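Local coordinates for D-alanyl-D-alanine carboxypeptidase DacB2 (Mycobacterium tuberculosis H37Rv, PDB 4RYE), which probably trims the terminal D-alanine from peptidoglycan stem peptides, acting as a serine-type D,D-carboxypeptidase of the peptidase S11 family in cell-wall biogenesis, at residues 81-84 / 88-91; 180-183 / 188-191. All coordinates share one frame; numbering follows the deposited sequence.

Contact 1 of 2, residues 81-84 / 88-91; sequences VGVK and SYTA
Tyr89 reaches across from its strand with the whole length of its side chain and sets its hydroxyl against the backbone of Val83 and Lys84. The main evidence is a hydrogen bond in which Lys84 N donates to Tyr89 OH over 2.7 Å, with 152° at the hydrogen. The amide nitrogen approaches obliquely to the phenol ring. By contrast, a water whose O is 2.8 Å from Tyr89 OH lies in the ring plane at the edge, and so does Lys84 O, 3.8 Å from Tyr89 CE1. The same water reaches Gly82 O only weakly, so the phenol oxygen is linked to the loop both directly and through solvent. CB of Tyr89 already points toward 81-84, and with CG anti to the carbonyl carbon (chi1 -58°) the ring continues across the 8.2 Å between the CA atoms of Val83 and Tyr89. Val83 meets the ring at a slant: CG1, held anti to the backbone N by a chi1 of 172°, lies 3.9 Å from Tyr89 CE1, and Val83 CA lies 3.5 Å from Tyr89 OH. Topologically, a long loop leaves strand 66-68 and returns as strand 88-90, which pairs antiparallel with it; the tyrosine ties residues 82-84, just before the turn 85-87, to the returning strand. The carboxylate of Asp105, at the start of helix 104-113, accepts hydrogen bonds from the backbone N of Val81, Gly82 and Val83. Gly82 takes a positive phi within this run of bonded amides. Lys84 contributes its CB near the phenol oxygen, but the rest of its extended chain leads away from the strand. The side chain of Val83 is about 11 Å from that of Lys50, the proton acceptor by similarity.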
ATOM      1  N   VAL A  81       4.682  -3.877  15.067  1.00 24.14           N
ATOM      2  CA  VAL A  81       4.593  -2.582  15.735  1.00 25.98           C
ATOM      3  C   VAL A  81       4.769  -2.773  17.243  1.00 30.70           C
ATOM      4  O   VAL A  81       5.185  -1.855  17.953  1.00 27.86           O
ATOM      5  CB  VAL A  81       3.274  -1.831  15.406  1.00 30.69           C
ATOM      6  CG1 VAL A  81       2.061  -2.559  15.984  1.00 24.45           C
ATOM      7  CG2 VAL A  81       3.332  -0.378  15.896  1.00 22.41           C
ATOM      8  N   GLY A  82       4.475  -3.981  17.723  1.00 28.03           N
ATOM      9  CA  GLY A  82       4.674  -4.318  19.119  1.00 27.27           C
ATOM     10  C   GLY A  82       3.392  -4.564  19.897  1.00 27.40           C
ATOM     11  O   GLY A  82       3.319  -4.280  21.096  1.00 31.15           O
ATOM     12  N   VAL A  83       2.381  -5.098  19.218  1.00 25.50           N
ATOM     13  CA  VAL A  83       1.168  -5.569  19.889  1.00 25.31           C
ATOM     14  C   VAL A  83       1.517  -6.624  20.944  1.00 28.77           C
ATOM     15  O   VAL A  83       2.332  -7.519  20.698  1.00 28.75           O
ATOM     16  CB  VAL A  83       0.178  -6.163  18.871  1.00 24.07           C
ATOM     17  CG1 VAL A  83      -1.005  -6.834  19.575  1.00 24.30           C
ATOM     18  CG2 VAL A  83      -0.289  -5.084  17.909  1.00 22.46           C
ATOM     19  N   LYS A  84       0.924  -6.506  22.129  1.00 28.61           N
ATOM     20  CA  LYS A  84       1.195  -7.451  23.210  1.00 32.24           C
ATOM     21  C   LYS A  84      -0.101  -8.067  23.734  1.00 36.08           C
ATOM     22  O   LYS A  84      -1.111  -7.376  23.858  1.00 28.52           O
ATOM     23  CB  LYS A  84       1.991  -6.773  24.332  1.00 35.49           C
ATOM     24  CG  LYS A  84       3.377  -6.322  23.879  1.00 38.40           C
ATOM     25  CD  LYS A  84       4.145  -5.627  24.981  1.00 44.32           C
ATOM     26  CE  LYS A  84       5.578  -5.335  24.534  1.00 52.63           C
ATOM     27  NZ  LYS A  84       6.523  -5.225  25.686  1.00 58.95           N
ATOM     28  N   SER A  88      -4.915  -3.620  25.463  1.00 29.44           N
ATOM     29  CA  SER A  88      -5.986  -3.019  24.679  1.00 30.74           C
ATOM     30  C   SER A  88      -5.429  -2.040  23.646  1.00 29.45           C
ATOM     31  O   SER A  88      -4.485  -1.303  23.933  1.00 25.61           O
ATOM     32  CB  SER A  88      -6.951  -2.299  25.622  1.00 39.31           C
ATOM     33  OG  SER A  88      -8.094  -1.854  24.928  1.00 44.47           O
ATOM     34  N   TYR A  89      -6.011  -2.029  22.446  1.00 24.14           N
ATOM     35  CA  TYR A  89      -5.584  -1.117  21.385  1.00 22.53           C
ATOM     36  C   TYR A  89      -6.814  -0.582  20.673  1.00 23.74           C
ATOM     37  O   TYR A  89      -7.820  -1.286  20.574  1.00 24.10           O
ATOM     38  CB  TYR A  89      -4.693  -1.848  20.367  1.00 21.79           C
ATOM     39  CG  TYR A  89      -3.466  -2.456  20.995  1.00 22.77           C
ATOM     40  CD1 TYR A  89      -3.506  -3.730  21.545  1.00 24.45           C
ATOM     41  CD2 TYR A  89      -2.275  -1.747  21.064  1.00 23.10           C
ATOM     42  CE1 TYR A  89      -2.387  -4.285  22.155  1.00 24.77           C
ATOM     43  CE2 TYR A  89      -1.144  -2.292  21.680  1.00 26.50           C
ATOM     44  CZ  TYR A  89      -1.213  -3.562  22.215  1.00 26.49           C
ATOM     45  OH  TYR A  89      -0.113  -4.118  22.817  1.00 27.88           O
ATOM     46  N   THR A  90      -6.743   0.649  20.172  1.00 21.58           N
ATOM     47  CA  THR A  90      -7.826   1.179  19.346  1.00 21.44           C
ATOM     48  C   THR A  90      -7.588   0.832  17.887  1.00 20.98           C
ATOM     49  O   THR A  90      -6.451   0.549  17.473  1.00 18.93           O
ATOM     50  CB  THR A  90      -7.947   2.706  19.448  1.00 22.24           C
ATOM     51  OG1 THR A  90      -6.769   3.305  18.894  1.00 22.51           O
ATOM     52  CG2 THR A  90      -8.111   3.145  20.890  1.00 22.47           C
ATOM     53  N   ALA A  91      -8.659   0.855  17.102  1.00 19.54           N
ATOM     54  CA  ALA A  91      -8.544   0.674  15.658  1.00 20.36           C
ATOM     55  C   ALA A  91      -7.580   1.689  15.057  1.00 19.23           C
ATOM     56  O   ALA A  91      -6.818   1.356  14.158  1.00 20.50           O
ATOM     57  CB  ALA A  91      -9.910   0.787  14.996  1.00 17.43           C
TER
HETATM   58  O   HOH W   1       1.835  -2.237  23.383  1.00 31.23           O

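Contact 2 of 2, residues 180-183 / 188-191; sequences AMFP and EQLI
Met181, a selenomethionine here, folds its side chain over the neighbouring strand: CE lies 3.4 Å from Glu188 CG, and SE 3.9 Å from Leu190 CB. Bends at both chi2 (-53°) and chi3 turn the terminal methyl back across Glu188, and the two side chains cross at about a right angle. On the face bearing Ala180, Phe182, Gln189 and Ile191, packing is closest against backbone oxygens, with Ile191 CG1 3.3 Å from Ala180 O and Gln189 CG 3.3 Å from Phe182 O. The same two segments are joined through their backbones. Strands 179-184 and 187-192 form a two-stranded antiparallel hairpin in which Ala180 with Ile191 and Phe182 with Gln189 are hydrogen-bonded pairs, while Met181 with Leu190 and Pro183 with Glu188 are non-hydrogen-bonded ones. This hairpin belongs to the largely helical region, away from the six-stranded sheet, of a serine D,D-peptidase of the beta-lactamase clan. All four bonds are near-linear, 157° to 169° at the hydrogen; the shortest runs from Gln189 N to Phe182 O at 2.7 Å. Glu188 CA and Leu190 CA add CA-H...O contacts to Phe182 O and Ala180 O. Further out, Pro183 CD sits over one face of the Phe182 ring, offset toward its rim. Ala180 rests on Asp96 and Leu100 of helix 91-100, and Ile191 rests on Val101, its side chain about 10 Å from that of Ser102, an active-site residue by similarity.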
ATOM      1  N   ALA A 180       3.443   8.612  14.762  1.00 24.03           N
ATOM      2  CA  ALA A 180       2.253   8.385  15.563  1.00 28.82           C
ATOM      3  C   ALA A 180       2.662   7.817  16.903  1.00 25.74           C
ATOM      4  O   ALA A 180       3.758   7.268  17.043  1.00 26.14           O
ATOM      5  CB  ALA A 180       1.297   7.434  14.851  1.00 23.62           C
HETATM    6  N   MSE A 181       1.780   7.950  17.890  1.00 25.64           N
HETATM    7  CA  MSE A 181       2.018   7.376  19.206  1.00 26.62           C
HETATM    8  C   MSE A 181       1.371   5.999  19.272  1.00 26.17           C
HETATM    9  O   MSE A 181       0.220   5.828  18.868  1.00 31.15           O
HETATM   10  CB  MSE A 181       1.434   8.274  20.301  1.00 32.75           C
HETATM   11  CG  MSE A 181       2.098   9.635  20.458  1.00 38.86           C
HETATM   12 SE   MSE A 181       4.042   9.605  20.685  0.65 41.77          SE
HETATM   13  CE  MSE A 181       4.250   8.330  22.093  1.00 32.56           C
ATOM     14  N   PHE A 182       2.107   5.018  19.784  1.00 27.33           N
ATOM     15  CA  PHE A 182       1.570   3.670  19.931  1.00 26.95           C
ATOM     16  C   PHE A 182       1.780   3.200  21.368  1.00 31.53           C
ATOM     17  O   PHE A 182       2.816   3.487  21.968  1.00 30.32           O
ATOM     18  CB  PHE A 182       2.242   2.725  18.933  1.00 26.00           C
ATOM     19  CG  PHE A 182       1.553   1.400  18.792  1.00 26.77           C
ATOM     20  CD1 PHE A 182       0.480   1.252  17.927  1.00 26.31           C
ATOM     21  CD2 PHE A 182       1.980   0.300  19.528  1.00 28.66           C
ATOM     22  CE1 PHE A 182      -0.160   0.023  17.792  1.00 27.67           C
ATOM     23  CE2 PHE A 182       1.352  -0.924  19.408  1.00 30.06           C
ATOM     24  CZ  PHE A 182       0.274  -1.065  18.537  1.00 32.54           C
ATOM     25  N   PRO A 183       0.785   2.502  21.939  1.00 33.37           N
ATOM     26  CA  PRO A 183       0.889   2.048  23.334  1.00 33.59           C
ATOM     27  C   PRO A 183       2.089   1.130  23.569  1.00 39.24           C
ATOM     28  O   PRO A 183       2.457   0.344  22.695  1.00 33.85           O
ATOM     29  CB  PRO A 183      -0.412   1.267  23.547  1.00 34.86           C
ATOM     30  CG  PRO A 183      -1.366   1.833  22.559  1.00 32.93           C
ATOM     31  CD  PRO A 183      -0.529   2.188  21.351  1.00 30.26           C
ATOM     32  N   GLU A 188       3.560   5.183  26.123  1.00 48.45           N
ATOM     33  CA  GLU A 188       3.423   5.259  24.672  1.00 49.47           C
ATOM     34  C   GLU A 188       4.771   5.501  23.987  1.00 45.54           C
ATOM     35  O   GLU A 188       5.602   6.273  24.475  1.00 45.64           O
ATOM     36  CB  GLU A 188       2.404   6.337  24.275  1.00 52.19           C
ATOM     37  CG  GLU A 188       2.576   7.673  25.005  1.00 61.02           C
ATOM     38  CD  GLU A 188       1.628   8.740  24.489  1.00 61.51           C
ATOM     39  OE1 GLU A 188       0.665   8.379  23.773  1.00 57.14           O
ATOM     40  OE2 GLU A 188       1.846   9.935  24.795  1.00 65.44           O
ATOM     41  N   GLN A 189       4.972   4.826  22.859  1.00 37.84           N
ATOM     42  CA  GLN A 189       6.213   4.910  22.093  1.00 37.78           C
ATOM     43  C   GLN A 189       5.904   5.581  20.766  1.00 36.23           C
ATOM     44  O   GLN A 189       4.905   5.259  20.121  1.00 30.19           O
ATOM     45  CB  GLN A 189       6.806   3.507  21.846  1.00 45.47           C
ATOM     46  CG  GLN A 189       5.827   2.492  21.205  1.00 55.50           C
ATOM     47  CD  GLN A 189       6.466   1.145  20.831  1.00 62.23           C
ATOM     48  OE1 GLN A 189       7.011   0.439  21.686  1.00 68.77           O
ATOM     49  NE2 GLN A 189       6.383   0.781  19.545  1.00 54.70           N
ATOM     50  N   LEU A 190       6.746   6.522  20.356  1.00 29.58           N
ATOM     51  CA  LEU A 190       6.573   7.155  19.054  1.00 27.76           C
ATOM     52  C   LEU A 190       7.043   6.203  17.951  1.00 26.32           C
ATOM     53  O   LEU A 190       8.169   5.705  17.995  1.00 27.97           O
ATOM     54  CB  LEU A 190       7.354   8.476  19.008  1.00 38.68           C
ATOM     55  CG  LEU A 190       7.053   9.449  17.864  1.00 40.16           C
ATOM     56  CD1 LEU A 190       7.169  10.879  18.354  1.00 45.58           C
ATOM     57  CD2 LEU A 190       7.999   9.224  16.697  1.00 40.14           C
ATOM     58  N   ILE A 191       6.177   5.928  16.978  1.00 24.64           N
ATOM     59  CA  ILE A 191       6.584   5.172  15.797  1.00 23.83           C
ATOM     60  C   ILE A 191       6.653   6.102  14.585  1.00 29.11           C
ATOM     61  O   ILE A 191       5.871   7.050  14.481  1.00 28.64           O
ATOM     62  CB  ILE A 191       5.630   4.001  15.502  1.00 23.23           C
ATOM     63  CG1 ILE A 191       4.196   4.511  15.289  1.00 22.80           C
ATOM     64  CG2 ILE A 191       5.692   2.973  16.636  1.00 26.35           C
ATOM     65  CD1 ILE A 191       3.237   3.457  14.745  1.00 28.08           C
TER

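How the contacts relate
From the N terminus, strand 66-68 runs into a long loop; contact 1 closes the short turn 85-87 at its end, strand 88-90 then pairs back with 66-68, and the second segment runs into helix 91-100. Helices follow, among them 104-113, before contact 2 closes its own hairpin between 180-183 and 188-191. The two are in series, neither nested nor crossed, yet their centres are 10 Å apart. The rings of Tyr89 and Phe182 meet with planes at about 25°, Tyr89 CE2 lying 3.6 Å from Phe182 CE2. Val81 CG1 packs 3.5 Å from Phe182 CZ, while Tyr89 also touches Pro183. The hairpin thereby packs on Val81 and Val83 of the loop and on Tyr89 of strand 88-90.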